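Local coordinates for hypothetical protein PH1789 (Pyrococcus horikoshii, PDB 1WR2) that is of unknown function but belongs to the ATP-grasp superfamily, a group of proteins that combine helices with antiparallel sheets, at residues G142-V145 against E146-K149; V156-T159 against E160-R164; M166-I170 against K171-I175; F217-N220 against K221-A225. All blocks are in the same frame, centred on the assembly; numbering follows the deposited sequence.

Contact 1 (G142-V145 against E146-K149); sequences GIFV and EILK
A single short helix turn, led in by Phe-144 at the N-cap position, brings Phe-144 and Val-145 against Ile-147, Leu-148 and Lys-149. The carbonyl O of Phe-144 is the main polar point. It takes the backbone N of Leu-148 at 3.0 Å, in a fairly straight bond with an N-H...O angle of 161°. The N of Ile-147 also reaches Phe-144 O, but that bond is weak and bent. One residue on, Lys-149 N gives a bond to Val-145 O at 3.1 Å. Helix 145-148 therefore has little more than one turn, and it lies in the surface connection between antiparallel strands 133-140 and 152-155 of the six-stranded sheet. Lys-149 then leaves helical angles with a positive phi of 44°, and the chain turns away. The side chains follow this turn. Phe-144 and Ile-147 run side by side and point the same way. Ring atom CD1 of Phe-144 lies 3.7 Å from CD1 of Ile-147, which approaches the ring obliquely. The extended chain of Ile-147, with chi2 at 176°, carries that methyl out to the ring. Within 142-145, CG1 of Ile-143 sits over the centre of one face of the Phe-144 ring, 3.7 Å above its plane. Leu-148 packs more loosely from further round the turn. Its CG is 4.4 Å from CB of Phe-144 and 3.3 Å from the O of Phe-144, so the branch point rests beside the carbonyl that its own N binds.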
ATOM      1  N   GLY A 142      -3.707  -7.967 -10.034  1.00 51.98           N
ATOM      2  CA  GLY A 142      -3.333  -8.246 -11.406  1.00 54.15           C
ATOM      3  C   GLY A 142      -3.796  -7.099 -12.276  1.00 55.05           C
ATOM      4  O   GLY A 142      -4.401  -6.155 -11.774  1.00 55.58           O
ATOM      5  N   ILE A 143      -3.529  -7.173 -13.575  1.00 56.60           N
ATOM      6  CA  ILE A 143      -3.930  -6.101 -14.478  1.00 58.74           C
ATOM      7  C   ILE A 143      -5.356  -6.270 -15.005  1.00 59.33           C
ATOM      8  O   ILE A 143      -5.907  -5.360 -15.633  1.00 60.35           O
ATOM      9  CB  ILE A 143      -2.952  -5.992 -15.666  1.00 58.24           C
ATOM     10  CG1 ILE A 143      -2.856  -7.335 -16.392  1.00 58.53           C
ATOM     11  CG2 ILE A 143      -1.579  -5.564 -15.161  1.00 58.41           C
ATOM     12  CD1 ILE A 143      -1.976  -7.304 -17.629  1.00 59.02           C
ATOM     13  N   PHE A 144      -5.955  -7.425 -14.731  1.00 60.61           N
ATOM     14  CA  PHE A 144      -7.315  -7.715 -15.182  1.00 62.06           C
ATOM     15  C   PHE A 144      -8.333  -7.725 -14.044  1.00 61.22           C
ATOM     16  O   PHE A 144      -9.369  -8.387 -14.135  1.00 61.06           O
ATOM     17  CB  PHE A 144      -7.344  -9.063 -15.906  1.00 64.87           C
ATOM     18  CG  PHE A 144      -6.395  -9.143 -17.068  1.00 68.40           C
ATOM     19  CD1 PHE A 144      -6.468  -8.220 -18.110  1.00 69.38           C
ATOM     20  CD2 PHE A 144      -5.419 -10.135 -17.119  1.00 69.81           C
ATOM     21  CE1 PHE A 144      -5.584  -8.281 -19.187  1.00 70.86           C
ATOM     22  CE2 PHE A 144      -4.528 -10.206 -18.192  1.00 71.53           C
ATOM     23  CZ  PHE A 144      -4.612  -9.276 -19.227  1.00 71.22           C
ATOM     24  N   VAL A 145      -8.042  -6.983 -12.979  1.00 59.52           N
ATOM     25  CA  VAL A 145      -8.941  -6.919 -11.831  1.00 58.03           C
ATOM     26  C   VAL A 145     -10.290  -6.300 -12.201  1.00 55.97           C
ATOM     27  O   VAL A 145     -11.337  -6.766 -11.756  1.00 54.21           O
ATOM     28  CB  VAL A 145      -8.312  -6.107 -10.674  1.00 58.62           C
ATOM     29  CG1 VAL A 145      -8.101  -4.669 -11.104  1.00 59.25           C
ATOM     30  CG2 VAL A 145      -9.209  -6.167  -9.445  1.00 58.72           C
ATOM     31  N   GLU A 146     -10.266  -5.259 -13.025  1.00 54.73           N
ATOM     32  CA  GLU A 146     -11.499  -4.595 -13.427  1.00 55.75           C
ATOM     33  C   GLU A 146     -12.325  -5.432 -14.398  1.00 53.57           C
ATOM     34  O   GLU A 146     -13.541  -5.273 -14.482  1.00 53.62           O
ATOM     35  CB  GLU A 146     -11.187  -3.221 -14.032  1.00 58.91           C
ATOM     36  CG  GLU A 146     -10.105  -3.231 -15.105  1.00 65.93           C
ATOM     37  CD  GLU A 146      -9.639  -1.828 -15.482  1.00 69.40           C
ATOM     38  OE1 GLU A 146     -10.485  -1.001 -15.892  1.00 69.77           O
ATOM     39  OE2 GLU A 146      -8.422  -1.554 -15.370  1.00 71.47           O
ATOM     40  N   ILE A 147     -11.671  -6.340 -15.113  1.00 50.55           N
ATOM     41  CA  ILE A 147     -12.369  -7.196 -16.067  1.00 47.11           C
ATOM     42  C   ILE A 147     -12.996  -8.395 -15.368  1.00 44.17           C
ATOM     43  O   ILE A 147     -14.123  -8.780 -15.672  1.00 42.79           O
ATOM     44  CB  ILE A 147     -11.410  -7.723 -17.158  1.00 47.97           C
ATOM     45  CG1 ILE A 147     -10.840  -6.552 -17.958  1.00 48.62           C
ATOM     46  CG2 ILE A 147     -12.144  -8.684 -18.080  1.00 45.95           C
ATOM     47  CD1 ILE A 147      -9.817  -6.966 -18.995  1.00 49.34           C
ATOM     48  N   LEU A 148     -12.263  -8.983 -14.429  1.00 41.28           N
ATOM     49  CA  LEU A 148     -12.752 -10.150 -13.715  1.00 41.44           C
ATOM     50  C   LEU A 148     -13.857  -9.815 -12.715  1.00 41.74           C
ATOM     51  O   LEU A 148     -14.691 -10.663 -12.404  1.00 42.13           O
ATOM     52  CB  LEU A 148     -11.589 -10.868 -13.025  1.00 41.85           C
ATOM     53  CG  LEU A 148     -10.550 -11.470 -13.981  1.00 44.91           C
ATOM     54  CD1 LEU A 148      -9.454 -12.166 -13.187  1.00 46.48           C
ATOM     55  CD2 LEU A 148     -11.227 -12.467 -14.918  1.00 44.53           C
ATOM     56  N   LYS A 149     -13.861  -8.585 -12.212  1.00 41.22           N
ATOM     57  CA  LYS A 149     -14.905  -8.143 -11.285  1.00 42.29           C
ATOM     58  C   LYS A 149     -15.182  -9.218 -10.237  1.00 41.89           C
ATOM     59  O   LYS A 149     -16.315  -9.691 -10.116  1.00 42.60           O
ATOM     60  CB  LYS A 149     -16.196  -7.868 -12.071  1.00 43.89           C
ATOM     61  CG  LYS A 149     -15.985  -7.076 -13.366  1.00 47.59           C
ATOM     62  CD  LYS A 149     -17.198  -7.144 -14.304  1.00 49.64           C
ATOM     63  CE  LYS A 149     -17.369  -8.539 -14.912  1.00 52.68           C
ATOM     64  NZ  LYS A 149     -18.430  -8.609 -15.975  1.00 52.71           N
TER

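Contact 2 (V156-T159 against E160-R164); sequences VPIT and EKDAR
Asp-162 OD2 receives the backbone N of Thr-159 at 2.9 Å, with an N-H...O angle of 165°. The donor comes from above the carboxylate plane, 37° out of it. In return, Asp-162 N gives a weak bond of 3.3 Å to OG1 of Thr-159. These reciprocal bonds form a capping box, with Thr-159 as the N-cap. The Thr-159 hydroxyl lies between the backbone N and the carbonyl carbon (chi1 55°), which places OG1 near the first turn. Ala-163 N bonds to Thr-159 O at 3.0 Å, in the carbonyl plane. Beside these bonds, CB of Ile-158 meets CB of Asp-162 at 3.6 Å, and CD1 of Ile-158 reaches CB of Ala-163. One turn along, Arg-164 grips Glu-160 side-on. Arg-164 NE and NH2 both bond to Glu-160 OE1, with NE 2.6 Å from OE1, and OE1 lies near the guanidinium plane. This salt bridge links successive turns. The box starts helix 160-168 just after edge strand 152-155. Ile-158 packs on Ile-136 of strand 133-140, and its N bonds to Ser-198 OG of helix 187-203.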
ATOM      1  N   VAL A 156     -17.203  -3.455   8.376  1.00 35.36           N
ATOM      2  CA  VAL A 156     -16.200  -3.357   9.424  1.00 37.27           C
ATOM      3  C   VAL A 156     -16.925  -2.971  10.719  1.00 38.27           C
ATOM      4  O   VAL A 156     -17.817  -2.129  10.702  1.00 37.37           O
ATOM      5  CB  VAL A 156     -15.158  -2.274   9.061  1.00 36.86           C
ATOM      6  CG1 VAL A 156     -14.170  -2.080  10.201  1.00 37.85           C
ATOM      7  CG2 VAL A 156     -14.433  -2.673   7.782  1.00 34.52           C
ATOM      8  N   PRO A 157     -16.549  -3.575  11.860  1.00 39.64           N
ATOM      9  CA  PRO A 157     -15.511  -4.586  12.075  1.00 40.44           C
ATOM     10  C   PRO A 157     -15.945  -5.990  11.684  1.00 41.18           C
ATOM     11  O   PRO A 157     -17.115  -6.352  11.810  1.00 42.63           O
ATOM     12  CB  PRO A 157     -15.237  -4.473  13.568  1.00 40.20           C
ATOM     13  CG  PRO A 157     -16.622  -4.245  14.103  1.00 40.82           C
ATOM     14  CD  PRO A 157     -17.178  -3.201  13.143  1.00 40.59           C
ATOM     15  N   ILE A 158     -14.992  -6.784  11.214  1.00 40.44           N
ATOM     16  CA  ILE A 158     -15.284  -8.153  10.816  1.00 41.95           C
ATOM     17  C   ILE A 158     -14.691  -9.111  11.841  1.00 42.96           C
ATOM     18  O   ILE A 158     -13.779  -8.753  12.585  1.00 41.85           O
ATOM     19  CB  ILE A 158     -14.669  -8.489   9.437  1.00 40.87           C
ATOM     20  CG1 ILE A 158     -13.141  -8.382   9.511  1.00 37.14           C
ATOM     21  CG2 ILE A 158     -15.222  -7.546   8.372  1.00 37.59           C
ATOM     22  CD1 ILE A 158     -12.425  -8.739   8.222  1.00 39.07           C
ATOM     23  N   THR A 159     -15.219 -10.330  11.878  1.00 43.39           N
ATOM     24  CA  THR A 159     -14.717 -11.346  12.785  1.00 43.08           C
ATOM     25  C   THR A 159     -13.818 -12.247  11.960  1.00 44.22           C
ATOM     26  O   THR A 159     -13.769 -12.121  10.731  1.00 42.72           O
ATOM     27  CB  THR A 159     -15.873 -12.171  13.382  1.00 42.91           C
ATOM     28  OG1 THR A 159     -16.670 -12.708  12.321  1.00 43.45           O
ATOM     29  CG2 THR A 159     -16.748 -11.288  14.267  1.00 40.97           C
ATOM     30  N   GLU A 160     -13.092 -13.144  12.617  1.00 45.31           N
ATOM     31  CA  GLU A 160     -12.216 -14.041  11.880  1.00 46.37           C
ATOM     32  C   GLU A 160     -13.055 -14.902  10.950  1.00 45.65           C
ATOM     33  O   GLU A 160     -12.599 -15.294   9.874  1.00 45.04           O
ATOM     34  CB  GLU A 160     -11.411 -14.936  12.823  1.00 48.00           C
ATOM     35  CG  GLU A 160     -10.540 -15.914  12.058  1.00 51.48           C
ATOM     36  CD  GLU A 160      -9.674 -16.765  12.950  1.00 54.89           C
ATOM     37  OE1 GLU A 160      -8.959 -17.635  12.411  1.00 55.74           O
ATOM     38  OE2 GLU A 160      -9.702 -16.565  14.182  1.00 56.50           O
ATOM     39  N   LYS A 161     -14.280 -15.203  11.370  1.00 45.25           N
ATOM     40  CA  LYS A 161     -15.187 -16.004  10.549  1.00 46.74           C
ATOM     41  C   LYS A 161     -15.455 -15.251   9.249  1.00 44.67           C
ATOM     42  O   LYS A 161     -15.401 -15.835   8.161  1.00 42.23           O
ATOM     43  CB  LYS A 161     -16.508 -16.248  11.284  1.00 50.48           C
ATOM     44  CG  LYS A 161     -17.611 -16.829  10.402  1.00 53.47           C
ATOM     45  CD  LYS A 161     -18.928 -16.955  11.158  1.00 57.55           C
ATOM     46  CE  LYS A 161     -18.786 -17.882  12.359  1.00 58.55           C
ATOM     47  NZ  LYS A 161     -18.392 -19.261  11.948  1.00 59.46           N
ATOM     48  N   ASP A 162     -15.751 -13.957   9.370  1.00 43.44           N
ATOM     49  CA  ASP A 162     -16.004 -13.116   8.201  1.00 42.95           C
ATOM     50  C   ASP A 162     -14.804 -13.166   7.260  1.00 42.22           C
ATOM     51  O   ASP A 162     -14.950 -13.368   6.046  1.00 41.74           O
ATOM     52  CB  ASP A 162     -16.230 -11.658   8.610  1.00 42.96           C
ATOM     53  CG  ASP A 162     -17.537 -11.441   9.345  1.00 43.53           C
ATOM     54  OD1 ASP A 162     -18.511 -12.177   9.079  1.00 44.44           O
ATOM     55  OD2 ASP A 162     -17.590 -10.511  10.178  1.00 45.07           O
ATOM     56  N   ALA A 163     -13.617 -12.983   7.837  1.00 40.20           N
ATOM     57  CA  ALA A 163     -12.364 -12.979   7.084  1.00 39.27           C
ATOM     58  C   ALA A 163     -12.099 -14.257   6.302  1.00 39.94           C
ATOM     59  O   ALA A 163     -11.796 -14.208   5.111  1.00 38.52           O
ATOM     60  CB  ALA A 163     -11.199 -12.703   8.025  1.00 39.93           C
ATOM     61  N   ARG A 164     -12.198 -15.406   6.960  1.00 41.35           N
ATOM     62  CA  ARG A 164     -11.947 -16.672   6.271  1.00 44.17           C
ATOM     63  C   ARG A 164     -13.030 -16.922   5.234  1.00 44.39           C
ATOM     64  O   ARG A 164     -12.767 -17.449   4.153  1.00 44.88           O
ATOM     65  CB  ARG A 164     -11.898 -17.831   7.275  1.00 45.85           C
ATOM     66  CG  ARG A 164     -10.727 -17.724   8.224  1.00 47.61           C
ATOM     67  CD  ARG A 164     -10.657 -18.857   9.226  1.00 50.20           C
ATOM     68  NE  ARG A 164      -9.501 -18.663  10.093  1.00 51.44           N
ATOM     69  CZ  ARG A 164      -8.238 -18.763   9.688  1.00 53.59           C
ATOM     70  NH1 ARG A 164      -7.962 -19.073   8.425  1.00 51.87           N
ATOM     71  NH2 ARG A 164      -7.251 -18.511  10.537  1.00 53.87           N
TER

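Contact 3 (M166-I170 against K171-I175); sequences MIQEI and KAYPI
Tyr-173 and Gln-168 lie side by side and point the same way, with the ring and the amide planes turned 76° apart. The aliphatic part of Gln-168 does the touching: its CG sits over one face of the Tyr-173 ring, 4.1 Å from CE1. The ring also rests against the backbone. CD1 of Tyr-173 is 3.6 Å from CA of Gln-168 and 3.3 Å from O of Ile-167, which meets the ring obliquely. With CG anti to the backbone N (chi1 176°), the ring lies back against Ile-167 and Gln-168. CG2 of Ile-167 comes up to CD1 of Tyr-173 at 4.3 Å. The chain makes a type I beta turn from Ile-170 to Tyr-173, joining helix 160-168 to the weakly bonded helix 173-177. Tyr-173 N bonds to Ile-170 O at 3.0 Å. The donor stands above the carbonyl plane, 58° out of it. Asp-150 holds the middle of the turn, its carboxylate oxygens accepting from the N atoms of Lys-171 and Ala-172. Ile-170 is buried. Its CG1 lies between the backbone N and the carbonyl carbon and comes within 3.5 Å of N of Tyr-173. CG1 also meets CB of Tyr-173 at 4.0 Å, and CD1 reaches CB of Ala-172. Ile-170 and Ile-167 both pack on Phe-138 of strand 133-140 and on Leu-176 of the next helix.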
ATOM      1  N   MET A 166     -15.007 -14.522   3.584  1.00 40.28           N
ATOM      2  CA  MET A 166     -14.913 -13.655   2.407  1.00 38.57           C
ATOM      3  C   MET A 166     -13.747 -14.046   1.497  1.00 38.30           C
ATOM      4  O   MET A 166     -13.739 -13.721   0.311  1.00 38.72           O
ATOM      5  CB  MET A 166     -14.809 -12.179   2.818  1.00 36.04           C
ATOM      6  CG  MET A 166     -13.530 -11.775   3.503  1.00 36.06           C
ATOM      7  SD  MET A 166     -13.663 -10.109   4.196  1.00 37.41           S
ATOM      8  CE  MET A 166     -13.801  -9.119   2.695  1.00 38.58           C
ATOM      9  N   ILE A 167     -12.767 -14.753   2.047  1.00 35.91           N
ATOM     10  CA  ILE A 167     -11.639 -15.191   1.241  1.00 36.96           C
ATOM     11  C   ILE A 167     -12.085 -16.377   0.389  1.00 37.76           C
ATOM     12  O   ILE A 167     -11.673 -16.525  -0.762  1.00 37.30           O
ATOM     13  CB  ILE A 167     -10.443 -15.636   2.115  1.00 36.13           C
ATOM     14  CG1 ILE A 167      -9.925 -14.454   2.944  1.00 35.00           C
ATOM     15  CG2 ILE A 167      -9.324 -16.171   1.225  1.00 34.90           C
ATOM     16  CD1 ILE A 167      -8.745 -14.815   3.853  1.00 35.10           C
ATOM     17  N   GLN A 168     -12.949 -17.211   0.956  1.00 38.82           N
ATOM     18  CA  GLN A 168     -13.435 -18.397   0.258  1.00 39.32           C
ATOM     19  C   GLN A 168     -14.544 -18.108  -0.747  1.00 37.59           C
ATOM     20  O   GLN A 168     -14.794 -18.907  -1.649  1.00 37.62           O
ATOM     21  CB  GLN A 168     -13.924 -19.423   1.280  1.00 42.36           C
ATOM     22  CG  GLN A 168     -12.887 -19.754   2.334  1.00 45.52           C
ATOM     23  CD  GLN A 168     -13.370 -20.777   3.340  1.00 49.48           C
ATOM     24  OE1 GLN A 168     -14.533 -20.759   3.756  1.00 49.53           O
ATOM     25  NE2 GLN A 168     -12.471 -21.665   3.757  1.00 50.47           N
ATOM     26  N   GLU A 169     -15.203 -16.965  -0.594  1.00 37.58           N
ATOM     27  CA  GLU A 169     -16.299 -16.583  -1.471  1.00 37.39           C
ATOM     28  C   GLU A 169     -15.905 -16.048  -2.849  1.00 38.54           C
ATOM     29  O   GLU A 169     -16.744 -15.999  -3.751  1.00 39.20           O
ATOM     30  CB  GLU A 169     -17.190 -15.558  -0.756  1.00 39.15           C
ATOM     31  CG  GLU A 169     -17.751 -16.053   0.568  1.00 39.26           C
ATOM     32  CD  GLU A 169     -18.680 -15.051   1.229  1.00 39.85           C
ATOM     33  OE1 GLU A 169     -18.399 -13.838   1.163  1.00 39.32           O
ATOM     34  OE2 GLU A 169     -19.689 -15.482   1.826  1.00 42.14           O
ATOM     35  N   ILE A 170     -14.649 -15.640  -3.033  1.00 38.31           N
ATOM     36  CA  ILE A 170     -14.243 -15.119  -4.340  1.00 38.18           C
ATOM     37  C   ILE A 170     -14.154 -16.262  -5.344  1.00 38.95           C
ATOM     38  O   ILE A 170     -13.764 -17.377  -4.995  1.00 36.39           O
ATOM     39  CB  ILE A 170     -12.872 -14.385  -4.291  1.00 39.74           C
ATOM     40  CG1 ILE A 170     -11.783 -15.330  -3.778  1.00 37.14           C
ATOM     41  CG2 ILE A 170     -12.978 -13.128  -3.418  1.00 40.45           C
ATOM     42  CD1 ILE A 170     -10.386 -14.730  -3.828  1.00 41.21           C
ATOM     43  N   LYS A 171     -14.518 -15.986  -6.591  1.00 38.91           N
ATOM     44  CA  LYS A 171     -14.478 -17.017  -7.620  1.00 41.41           C
ATOM     45  C   LYS A 171     -13.071 -17.583  -7.780  1.00 42.12           C
ATOM     46  O   LYS A 171     -12.894 -18.775  -8.025  1.00 42.10           O
ATOM     47  CB  LYS A 171     -14.951 -16.453  -8.958  1.00 42.98           C
ATOM     48  CG  LYS A 171     -16.376 -15.925  -8.947  1.00 45.76           C
ATOM     49  CD  LYS A 171     -16.861 -15.645 -10.365  1.00 45.70           C
ATOM     50  CE  LYS A 171     -18.225 -14.995 -10.361  1.00 48.96           C
ATOM     51  NZ  LYS A 171     -18.195 -13.711  -9.601  1.00 51.66           N
ATOM     52  N   ALA A 172     -12.073 -16.721  -7.629  1.00 42.72           N
ATOM     53  CA  ALA A 172     -10.685 -17.133  -7.776  1.00 44.13           C
ATOM     54  C   ALA A 172     -10.113 -17.843  -6.556  1.00 45.79           C
ATOM     55  O   ALA A 172      -8.899 -18.031  -6.463  1.00 45.68           O
ATOM     56  CB  ALA A 172      -9.828 -15.931  -8.113  1.00 42.93           C
ATOM     57  N   TYR A 173     -10.972 -18.244  -5.623  1.00 47.19           N
ATOM     58  CA  TYR A 173     -10.490 -18.926  -4.429  1.00 48.54           C
ATOM     59  C   TYR A 173      -9.667 -20.176  -4.728  1.00 51.27           C
ATOM     60  O   TYR A 173      -8.615 -20.400  -4.115  1.00 51.92           O
ATOM     61  CB  TYR A 173     -11.637 -19.331  -3.510  1.00 49.34           C
ATOM     62  CG  TYR A 173     -11.113 -20.122  -2.342  1.00 48.27           C
ATOM     63  CD1 TYR A 173     -10.384 -19.495  -1.335  1.00 49.45           C
ATOM     64  CD2 TYR A 173     -11.249 -21.508  -2.296  1.00 49.38           C
ATOM     65  CE1 TYR A 173      -9.793 -20.225  -0.316  1.00 49.04           C
ATOM     66  CE2 TYR A 173     -10.659 -22.252  -1.279  1.00 48.91           C
ATOM     67  CZ  TYR A 173      -9.931 -21.601  -0.294  1.00 51.22           C
ATOM     68  OH  TYR A 173      -9.329 -22.324   0.711  1.00 52.50           O
ATOM     69  N   PRO A 174     -10.148 -21.031  -5.647  1.00 52.33           N
ATOM     70  CA  PRO A 174      -9.411 -22.252  -5.986  1.00 53.80           C
ATOM     71  C   PRO A 174      -7.959 -21.961  -6.330  1.00 54.55           C
ATOM     72  O   PRO A 174      -7.072 -22.773  -6.073  1.00 56.78           O
ATOM     73  CB  PRO A 174     -10.191 -22.802  -7.177  1.00 52.59           C
ATOM     74  CG  PRO A 174     -11.596 -22.427  -6.828  1.00 54.05           C
ATOM     75  CD  PRO A 174     -11.433 -20.986  -6.368  1.00 52.74           C
ATOM     76  N   ILE A 175      -7.723 -20.793  -6.916  1.00 55.69           N
ATOM     77  CA  ILE A 175      -6.376 -20.388  -7.293  1.00 56.30           C
ATOM     78  C   ILE A 175      -5.484 -20.212  -6.064  1.00 57.24           C
ATOM     79  O   ILE A 175      -4.304 -20.570  -6.083  1.00 58.14           O
ATOM     80  CB  ILE A 175      -6.416 -19.081  -8.097  1.00 55.95           C
ATOM     81  CG1 ILE A 175      -7.182 -19.316  -9.401  1.00 56.97           C
ATOM     82  CG2 ILE A 175      -5.006 -18.592  -8.379  1.00 56.46           C
ATOM     83  CD1 ILE A 175      -7.422 -18.067 -10.213  1.00 58.66           C
TER

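Contact 4 (F217-N220 against K221-A225); sequences FVYN and KGEGA
Chi1 of 57° puts CG of Glu-223 between its backbone N and carbonyl carbon, and the extended chain beyond leads back to Asn-220. This placement is doubtful, because CG lies too close to O of Asn-220 in the model. As modelled, the carboxylate runs alongside the Asn-220 side chain, both pointing the same way, with the two flat groups 32° apart. OE1 of Glu-223 accepts a weak bond of 2.8 Å from N of Asn-220, at an N-H...O angle of only 123°. The sounder links involve the residues before Asn-220. O of Gly-224 takes the N of Tyr-219 at 3.1 Å, in the carbonyl plane. Val-218 and Ala-225 pair as antiparallel, non-hydrogen-bonded neighbours, their side chains on one face of the sheet. CG2 of Val-218 is 4.1 Å from CB of Ala-225. CB of Tyr-219 points toward the returning chain, and O of Glu-223 lies at the ring edge, near its plane, 3.6 Å from CD2 of Tyr-219. The Tyr-219 hydroxyl is bonded to O of Lys-117, and Lys-117 also makes a cation-pi contact with the ring. Gly-222 and Gly-224 both have positive phi, a backbone shape that favours glycine. Asp-186 accepts from N of Gly-224. The chain reverses through a type II beta turn from Asn-220 to Glu-223, with Gly-222 at its third position. This is a beta-hairpin connection, joining antiparallel neighbours 208-218 and 225-234 in the six-stranded sheet.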
ATOM      1  N   PHE A 217       1.552  -8.837  -1.850  1.00 37.37           N
ATOM      2  CA  PHE A 217       2.018 -10.114  -2.374  1.00 39.89           C
ATOM      3  C   PHE A 217       1.810 -11.157  -1.286  1.00 40.77           C
ATOM      4  O   PHE A 217       2.186 -10.936  -0.131  1.00 40.76           O
ATOM      5  CB  PHE A 217       3.513 -10.076  -2.742  1.00 39.35           C
ATOM      6  CG  PHE A 217       3.845  -9.211  -3.933  1.00 40.86           C
ATOM      7  CD1 PHE A 217       2.914  -8.976  -4.937  1.00 42.33           C
ATOM      8  CD2 PHE A 217       5.118  -8.667  -4.071  1.00 40.58           C
ATOM      9  CE1 PHE A 217       3.243  -8.221  -6.056  1.00 38.88           C
ATOM     10  CE2 PHE A 217       5.455  -7.911  -5.187  1.00 39.12           C
ATOM     11  CZ  PHE A 217       4.515  -7.688  -6.180  1.00 40.83           C
ATOM     12  N   VAL A 218       1.208 -12.283  -1.648  1.00 40.13           N
ATOM     13  CA  VAL A 218       0.982 -13.356  -0.688  1.00 42.33           C
ATOM     14  C   VAL A 218       1.818 -14.566  -1.076  1.00 42.96           C
ATOM     15  O   VAL A 218       1.698 -15.097  -2.179  1.00 42.82           O
ATOM     16  CB  VAL A 218      -0.506 -13.764  -0.619  1.00 41.67           C
ATOM     17  CG1 VAL A 218      -0.694 -14.869   0.414  1.00 40.25           C
ATOM     18  CG2 VAL A 218      -1.358 -12.559  -0.241  1.00 40.75           C
ATOM     19  N   TYR A 219       2.675 -14.993  -0.157  1.00 45.62           N
ATOM     20  CA  TYR A 219       3.550 -16.126  -0.401  1.00 48.60           C
ATOM     21  C   TYR A 219       2.903 -17.437   0.022  1.00 51.02           C
ATOM     22  O   TYR A 219       1.794 -17.450   0.553  1.00 50.51           O
ATOM     23  CB  TYR A 219       4.875 -15.909   0.327  1.00 48.56           C
ATOM     24  CG  TYR A 219       5.543 -14.604  -0.057  1.00 47.11           C
ATOM     25  CD1 TYR A 219       5.876 -14.338  -1.386  1.00 44.23           C
ATOM     26  CD2 TYR A 219       5.829 -13.632   0.903  1.00 46.74           C
ATOM     27  CE1 TYR A 219       6.482 -13.138  -1.746  1.00 44.56           C
ATOM     28  CE2 TYR A 219       6.432 -12.426   0.551  1.00 44.21           C
ATOM     29  CZ  TYR A 219       6.757 -12.189  -0.770  1.00 42.44           C
ATOM     30  OH  TYR A 219       7.376 -11.015  -1.117  1.00 41.55           O
ATOM     31  N   ASN A 220       3.601 -18.542  -0.214  1.00 53.76           N
ATOM     32  CA  ASN A 220       3.060 -19.850   0.121  1.00 57.04           C
ATOM     33  C   ASN A 220       2.817 -20.043   1.607  1.00 58.12           C
ATOM     34  O   ASN A 220       3.240 -19.237   2.432  1.00 57.78           O
ATOM     35  CB  ASN A 220       3.973 -20.946  -0.424  1.00 58.21           C
ATOM     36  CG  ASN A 220       4.255 -20.771  -1.904  1.00 59.04           C
ATOM     37  OD1 ASN A 220       3.350 -20.484  -2.690  1.00 59.81           O
ATOM     38  ND2 ASN A 220       5.512 -20.944  -2.290  1.00 59.03           N
ATOM     39  N   LYS A 221       2.118 -21.123   1.937  1.00 59.99           N
ATOM     40  CA  LYS A 221       1.767 -21.438   3.315  1.00 60.92           C
ATOM     41  C   LYS A 221       2.914 -21.268   4.302  1.00 60.62           C
ATOM     42  O   LYS A 221       4.041 -21.695   4.046  1.00 59.67           O
ATOM     43  CB  LYS A 221       1.223 -22.869   3.391  1.00 62.70           C
ATOM     44  CG  LYS A 221       0.444 -23.186   4.663  1.00 65.86           C
ATOM     45  CD  LYS A 221      -0.227 -24.551   4.553  1.00 67.86           C
ATOM     46  CE  LYS A 221      -1.114 -24.853   5.754  1.00 69.89           C
ATOM     47  NZ  LYS A 221      -0.346 -24.937   7.027  1.00 70.69           N
ATOM     48  N   GLY A 222       2.614 -20.625   5.426  1.00 60.60           N
ATOM     49  CA  GLY A 222       3.611 -20.421   6.461  1.00 60.35           C
ATOM     50  C   GLY A 222       4.680 -19.362   6.248  1.00 60.28           C
ATOM     51  O   GLY A 222       5.556 -19.204   7.097  1.00 59.94           O
ATOM     52  N   GLU A 223       4.631 -18.632   5.137  1.00 59.59           N
ATOM     53  CA  GLU A 223       5.642 -17.605   4.906  1.00 59.34           C
ATOM     54  C   GLU A 223       5.089 -16.192   4.713  1.00 57.06           C
ATOM     55  O   GLU A 223       5.700 -15.355   4.045  1.00 57.53           O
ATOM     56  CB  GLU A 223       6.541 -18.007   3.736  1.00 60.40           C
ATOM     57  CG  GLU A 223       5.828 -18.261   2.439  1.00 64.56           C
ATOM     58  CD  GLU A 223       6.664 -19.086   1.483  1.00 65.88           C
ATOM     59  OE1 GLU A 223       6.283 -19.201   0.301  1.00 67.71           O
ATOM     60  OE2 GLU A 223       7.701 -19.630   1.918  1.00 67.05           O
ATOM     61  N   GLY A 224       3.929 -15.949   5.316  1.00 53.93           N
ATOM     62  CA  GLY A 224       3.288 -14.644   5.282  1.00 51.06           C
ATOM     63  C   GLY A 224       3.022 -13.923   3.972  1.00 49.33           C
ATOM     64  O   GLY A 224       2.876 -14.529   2.909  1.00 47.56           O
ATOM     65  N   ALA A 225       2.941 -12.599   4.072  1.00 48.22           N
ATOM     66  CA  ALA A 225       2.682 -11.741   2.923  1.00 46.35           C
ATOM     67  C   ALA A 225       3.357 -10.390   3.127  1.00 45.46           C
ATOM     68  O   ALA A 225       3.908 -10.119   4.196  1.00 46.15           O
ATOM     69  CB  ALA A 225       1.184 -11.552   2.753  1.00 44.51           C
TER

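The four contacts follow one another along the chain; none nest or cross. Contact 1 closes a helical turn in the connection between strands 133-140 and 152-155. Contact 2 comes just after strand 152-155 and starts helix 160-168. Contact 3 closes the turn that leads from that helix into helix 173-177. The centres of contacts 2 and 3 are 15 Å apart. Asp-150, just after contact 1, bonds to the turn of contact 3. Contact 4 closes the hairpin between strands 208-218 and 225-234, within the same sheet. Helix 187-203 touches contacts 2, 3 and 4 and is a common neighbour of all three.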